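Local coordinates for protein glutathione transferase lambda1 (Populus trichocarpa, PDB 4PQH) that probably catalyses the conjugation of glutathione to electrophilic compounds, releasing a halide anion, and binds glutathione through its thioredoxin-like N-terminal domain, at residues Glu71-Pro75 / Val88-Ser92; Pro21-Asp25 / Glu83-Val88. All coordinates share one frame; numbering follows the deposited sequence. Where two conformers were deposited one is given.

Contact 1 of 2, residues Glu71-Pro75 / Val88-Ser92. With GSH (glutathione), chain C.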
# COMPACT_ATOMS: atom_id res chain seq x y z
N GLU A 71 -2.69 -14.23 -19.05
CA GLU A 71 -3.59 -14.83 -20.03
C GLU A 71 -5.03 -15.00 -19.54
O GLU A 71 -5.96 -14.88 -20.33
CB GLU A 71 -3.02 -16.17 -20.51
CG GLU A 71 -1.69 -16.05 -21.26
CD GLU A 71 -1.06 -17.39 -21.59
OE1 GLU A 71 -1.65 -18.43 -21.24
OE2 GLU A 71 0.03 -17.39 -22.20
N LYS A 72 -5.21 -15.25 -18.25
CA LYS A 72 -6.54 -15.58 -17.75
C LYS A 72 -7.07 -14.64 -16.68
O LYS A 72 -8.28 -14.57 -16.44
CB LYS A 72 -6.56 -17.01 -17.20
CG LYS A 72 -6.26 -18.07 -18.24
CD LYS A 72 -6.05 -19.42 -17.59
CE LYS A 72 -7.11 -19.68 -16.54
NZ LYS A 72 -7.13 -21.11 -16.13
N VAL A 73 -6.17 -13.91 -16.03
CA VAL A 73 -6.56 -13.08 -14.90
C VAL A 73 -6.46 -11.59 -15.19
O VAL A 73 -7.45 -10.87 -15.13
CB VAL A 73 -5.72 -13.41 -13.65
CG1 VAL A 73 -6.14 -12.53 -12.50
CG2 VAL A 73 -5.87 -14.88 -13.28
N TYR A 74 -5.25 -11.13 -15.50
CA TYR A 74 -4.99 -9.70 -15.61
C TYR A 74 -3.98 -9.40 -16.73
O TYR A 74 -2.77 -9.46 -16.52
CB TYR A 74 -4.52 -9.15 -14.25
CG TYR A 74 -4.41 -7.65 -14.16
CD1 TYR A 74 -5.52 -6.83 -14.37
CD2 TYR A 74 -3.20 -7.05 -13.85
CE1 TYR A 74 -5.41 -5.46 -14.28
CE2 TYR A 74 -3.09 -5.67 -13.76
CZ TYR A 74 -4.20 -4.88 -13.98
OH TYR A 74 -4.08 -3.52 -13.89
N PRO A 75 -4.49 -9.08 -17.93
CA PRO A 75 -3.65 -8.80 -19.10
C PRO A 75 -2.52 -7.75 -18.92
O PRO A 75 -1.45 -7.97 -19.48
CB PRO A 75 -4.66 -8.34 -20.15
CG PRO A 75 -5.90 -9.10 -19.80
CD PRO A 75 -5.92 -9.11 -18.29
N VAL A 88 -11.91 -8.15 -13.03
CA VAL A 88 -10.59 -8.01 -12.46
C VAL A 88 -10.16 -6.57 -12.67
O VAL A 88 -10.21 -6.05 -13.79
CB VAL A 88 -9.56 -8.96 -13.09
CG1 VAL A 88 -8.19 -8.73 -12.46
CG2 VAL A 88 -9.99 -10.41 -12.90
N LYS A 89 -9.76 -5.92 -11.58
CA LYS A 89 -9.41 -4.51 -11.61
C LYS A 89 -8.00 -4.34 -11.09
O LYS A 89 -7.58 -5.06 -10.19
CB LYS A 89 -10.37 -3.72 -10.72
CG LYS A 89 -11.83 -4.12 -10.87
CD LYS A 89 -12.54 -4.03 -9.54
CE LYS A 89 -12.27 -2.69 -8.88
NZ LYS A 89 -12.69 -1.56 -9.74
N GLY A 90 -7.28 -3.37 -11.64
CA GLY A 90 -5.94 -3.07 -11.16
C GLY A 90 -5.83 -1.67 -10.61
O GLY A 90 -6.84 -1.00 -10.38
N GLU A 91 -4.59 -1.23 -10.41
CA GLU A 91 -4.21 0.08 -9.87
C GLU A 91 -4.42 0.18 -8.36
O GLU A 91 -5.54 0.33 -7.88
CB GLU A 91 -4.88 1.24 -10.61
CG GLU A 91 -4.38 1.44 -12.04
CD GLU A 91 -2.88 1.71 -12.12
OE1 GLU A 91 -2.32 1.55 -13.21
OE2 GLU A 91 -2.27 2.09 -11.09
N SER A 92 -3.32 0.10 -7.62
CA SER A 92 -3.36 0.05 -6.16
C SER A 92 -4.22 1.14 -5.50
O SER A 92 -4.99 0.85 -4.58
CB SER A 92 -1.94 0.06 -5.59
OG SER A 92 -1.26 1.26 -5.91
N1 GSH C . 0.53 1.70 -10.91
CA1 GSH C . 0.50 0.33 -10.45
C1 GSH C . -0.26 0.32 -9.16
O11 GSH C . -0.32 1.38 -8.49
O12 GSH C . -0.83 -0.72 -8.77
CB1 GSH C . 1.92 -0.21 -10.26
CG1 GSH C . 1.96 -1.72 -10.04
CD1 GSH C . 3.39 -2.22 -10.16
OE1 GSH C . 4.36 -1.36 -10.71
N2 GSH C . 3.68 -3.45 -9.75
CA2 GSH C . 4.98 -4.01 -10.10
C2 GSH C . 4.84 -5.16 -11.05
O2 GSH C . 3.69 -5.96 -11.04
CB2 GSH C . 5.72 -4.53 -8.87
SG2 GSH C . 6.40 -3.23 -7.81
N3 GSH C . 5.85 -5.40 -11.89
CA3 GSH C . 5.79 -6.55 -12.77
C3 GSH C . 5.95 -6.15 -14.21
O31 GSH C . 6.04 -7.03 -15.10
O32 GSH C . 5.99 -4.95 -14.55
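V73 and Y74, in segment 71-75 on helix 67-73, face V88 to G90 of strand 87-90, the outermost strand on this side of the thioredoxin-like sheet. The CA atoms of Y74 and V88 come within 6.6 Å, yet no backbone hydrogen bond links the two segments, so packing of side chains against side chains and backbone joins them. V88 points toward segment 71-75: its CG2 lies 3.4 Å from V73 O, while its CG1 meets Y74 CD1 at 3.8 Å. A branched valine is compact enough to fit against both. With CG anti to the backbone N (chi1 -171°), the Y74 ring runs along the strand and brings OH to 3.3 Å from G90 CA. Glycine suits that place, since any beta carbon there would collide with the hydroxyl. E91 then takes the N-cap position of helix 92-102, and here the gamma-glutamyl end of glutathione is gripped. E91 bends at chi2 (-59°) and its OE2 accepts a bond from the ligand amine N1 at 2.8 Å. The first turn of the helix takes the carboxylate, which the helix N-terminus would probably help stabilise: S92 N gives a fairly straight bond to O12 of glutathione (2.9 Å, 157°). S92 OG, itself tied to R41, donates to glutathione O11 at 2.7 Å.

Contact 2 of 2, residues Pro21-Asp25 / Glu83-Val88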
# COMPACT_ATOMS: atom_id res chain seq x y z
N PRO A 21 -5.68 -20.93 -10.68
CA PRO A 21 -6.80 -20.96 -9.75
C PRO A 21 -8.10 -20.87 -10.55
O PRO A 21 -8.05 -20.61 -11.76
CB PRO A 21 -6.60 -19.68 -8.92
CG PRO A 21 -5.22 -19.19 -9.25
CD PRO A 21 -4.97 -19.65 -10.64
N PRO A 22 -9.23 -21.16 -9.90
CA PRO A 22 -10.49 -20.85 -10.56
C PRO A 22 -10.52 -19.35 -10.80
O PRO A 22 -10.07 -18.59 -9.95
CB PRO A 22 -11.54 -21.23 -9.51
CG PRO A 22 -10.85 -22.22 -8.63
CD PRO A 22 -9.42 -21.79 -8.59
N VAL A 23 -10.98 -18.94 -11.96
CA VAL A 23 -11.25 -17.53 -12.19
C VAL A 23 -12.75 -17.28 -12.37
O VAL A 23 -13.41 -17.99 -13.13
CB VAL A 23 -10.47 -16.99 -13.40
CG1 VAL A 23 -10.81 -15.52 -13.64
CG2 VAL A 23 -8.98 -17.15 -13.18
N PHE A 24 -13.26 -16.29 -11.65
CA PHE A 24 -14.67 -15.93 -11.68
C PHE A 24 -15.60 -17.04 -11.17
O PHE A 24 -16.68 -17.25 -11.72
CB PHE A 24 -15.10 -15.47 -13.08
CG PHE A 24 -14.49 -14.16 -13.51
CD1 PHE A 24 -13.90 -13.32 -12.58
CD2 PHE A 24 -14.52 -13.77 -14.83
CE1 PHE A 24 -13.34 -12.12 -12.97
CE2 PHE A 24 -13.97 -12.56 -15.23
CZ PHE A 24 -13.38 -11.74 -14.30
N ASP A 25 -15.17 -17.73 -10.12
CA ASP A 25 -16.01 -18.76 -9.50
C ASP A 25 -16.84 -18.19 -8.36
O ASP A 25 -17.58 -18.91 -7.70
CB ASP A 25 -15.16 -19.93 -9.01
CG ASP A 25 -14.26 -19.54 -7.84
OD1 ASP A 25 -14.03 -18.34 -7.63
OD2 ASP A 25 -13.78 -20.46 -7.14
N GLU A 83 -9.84 -9.60 -8.19
CA GLU A 83 -10.92 -10.32 -8.84
C GLU A 83 -12.11 -10.31 -7.90
O GLU A 83 -12.05 -10.86 -6.80
CB GLU A 83 -10.47 -11.76 -9.09
CG GLU A 83 -11.52 -12.68 -9.67
CD GLU A 83 -11.08 -14.13 -9.64
OE1 GLU A 83 -9.87 -14.38 -9.45
OE2 GLU A 83 -11.94 -15.02 -9.79
N HIS A 84 -13.18 -9.65 -8.34
CA HIS A 84 -14.36 -9.49 -7.50
C HIS A 84 -15.56 -9.26 -8.40
O HIS A 84 -15.51 -8.42 -9.30
CB HIS A 84 -14.17 -8.31 -6.54
CG HIS A 84 -15.33 -8.09 -5.61
ND1 HIS A 84 -15.74 -9.04 -4.70
CD2 HIS A 84 -16.16 -7.03 -5.46
CE1 HIS A 84 -16.78 -8.57 -4.03
NE2 HIS A 84 -17.05 -7.36 -4.46
N ASN A 85 -16.64 -10.00 -8.16
CA ASN A 85 -17.88 -9.85 -8.91
C ASN A 85 -17.69 -9.83 -10.43
O ASN A 85 -18.17 -8.91 -11.11
CB ASN A 85 -18.63 -8.59 -8.48
CG ASN A 85 -19.19 -8.69 -7.07
OD1 ASN A 85 -19.36 -9.79 -6.54
ND2 ASN A 85 -19.49 -7.55 -6.47
N ASN A 86 -16.98 -10.82 -10.95
CA ASN A 86 -16.80 -11.00 -12.39
C ASN A 86 -16.08 -9.84 -13.08
O ASN A 86 -16.32 -9.55 -14.25
CB ASN A 86 -18.14 -11.27 -13.07
CG ASN A 86 -18.88 -12.43 -12.44
OD1 ASN A 86 -18.30 -13.49 -12.20
ND2 ASN A 86 -20.17 -12.24 -12.17
N GLU A 87 -15.18 -9.19 -12.35
CA GLU A 87 -14.33 -8.17 -12.93
C GLU A 87 -12.98 -8.27 -12.26
O GLU A 87 -12.91 -8.50 -11.05
CB GLU A 87 -14.93 -6.77 -12.73
CG GLU A 87 -14.14 -5.64 -13.40
CD GLU A 87 -14.75 -4.27 -13.16
OE1 GLU A 87 -15.94 -4.19 -12.76
OE2 GLU A 87 -14.05 -3.26 -13.37
N VAL A 88 -11.91 -8.15 -13.03
CA VAL A 88 -10.59 -8.01 -12.46
C VAL A 88 -10.16 -6.57 -12.67
O VAL A 88 -10.21 -6.05 -13.79
CB VAL A 88 -9.56 -8.96 -13.09
CG1 VAL A 88 -8.19 -8.73 -12.46
CG2 VAL A 88 -9.99 -10.41 -12.90
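F24 and E83 make the one hydrogen bond across this contact: F24 N donates to E83 OE2 at 2.6 Å, nearly straight at 165°, reaching the oxygen from above the carboxylate plane, 38° out of it. The F24 ring then leans over the beta-hairpin formed by strands 81-84 and 87-90. N86 CA sits over one face in a CH-pi contact, 3.8 Å from the ring centroid, and V23 CG1 covers the opposite face. CE1 of F24 also touches V88 CG2 at 3.8 Å, and E83 CG approaches the same ring carbon at 3.8 Å, so the aliphatic part of the glutamate adds to the apolar surroundings of the phenyl group. At the hairpin tip, H84 and E87 exchange two backbone bonds around N85 and N86; both asparagines have positive phi, a conformation this residue tolerates well, and the two-residue turn resembles type I'. E83 reaches the loop because CG is anti to its backbone N (chi1 175°) and the rest of the chain is extended. In the second shell, R29 forms salt bridges to both E83 OE2 and D25 OD1, probably easing the repulsion of these like charges, and Y31 OH is hydrogen-bonded to E83 OE1. A leucine in place of E83 would probably leave F24 N without its acceptor and R29 and Y31 without this carboxylate. The loop thus lies against the hairpin just before strand 28-32, whose R29 shares backbone hydrogen bonds with E83, while V23 rests on V73 and P21 on W68, both of helix 67-73.

Overall arrangement
Contacts 1 and 2 have centres 10 Å apart on the same side of the chain's centre. Along the sequence their segments alternate: 21-25, then 71-75, 83-88 and 88-92, with V88 common to both. Strands 81-84 and 87-90 are neighbours in the mixed sheet, and helix 67-73 precedes them in the chain. The contacts also touch directly, V73 CG2 lying 3.9 Å from V23 CG2, so that loop, helix end and hairpin form one continuous patch of packing. Contact 2 joins the N-terminal loop to the hairpin tip; contact 1 follows strand 87-90 to the opposite end, where helix 92-102 starts and glutathione binds.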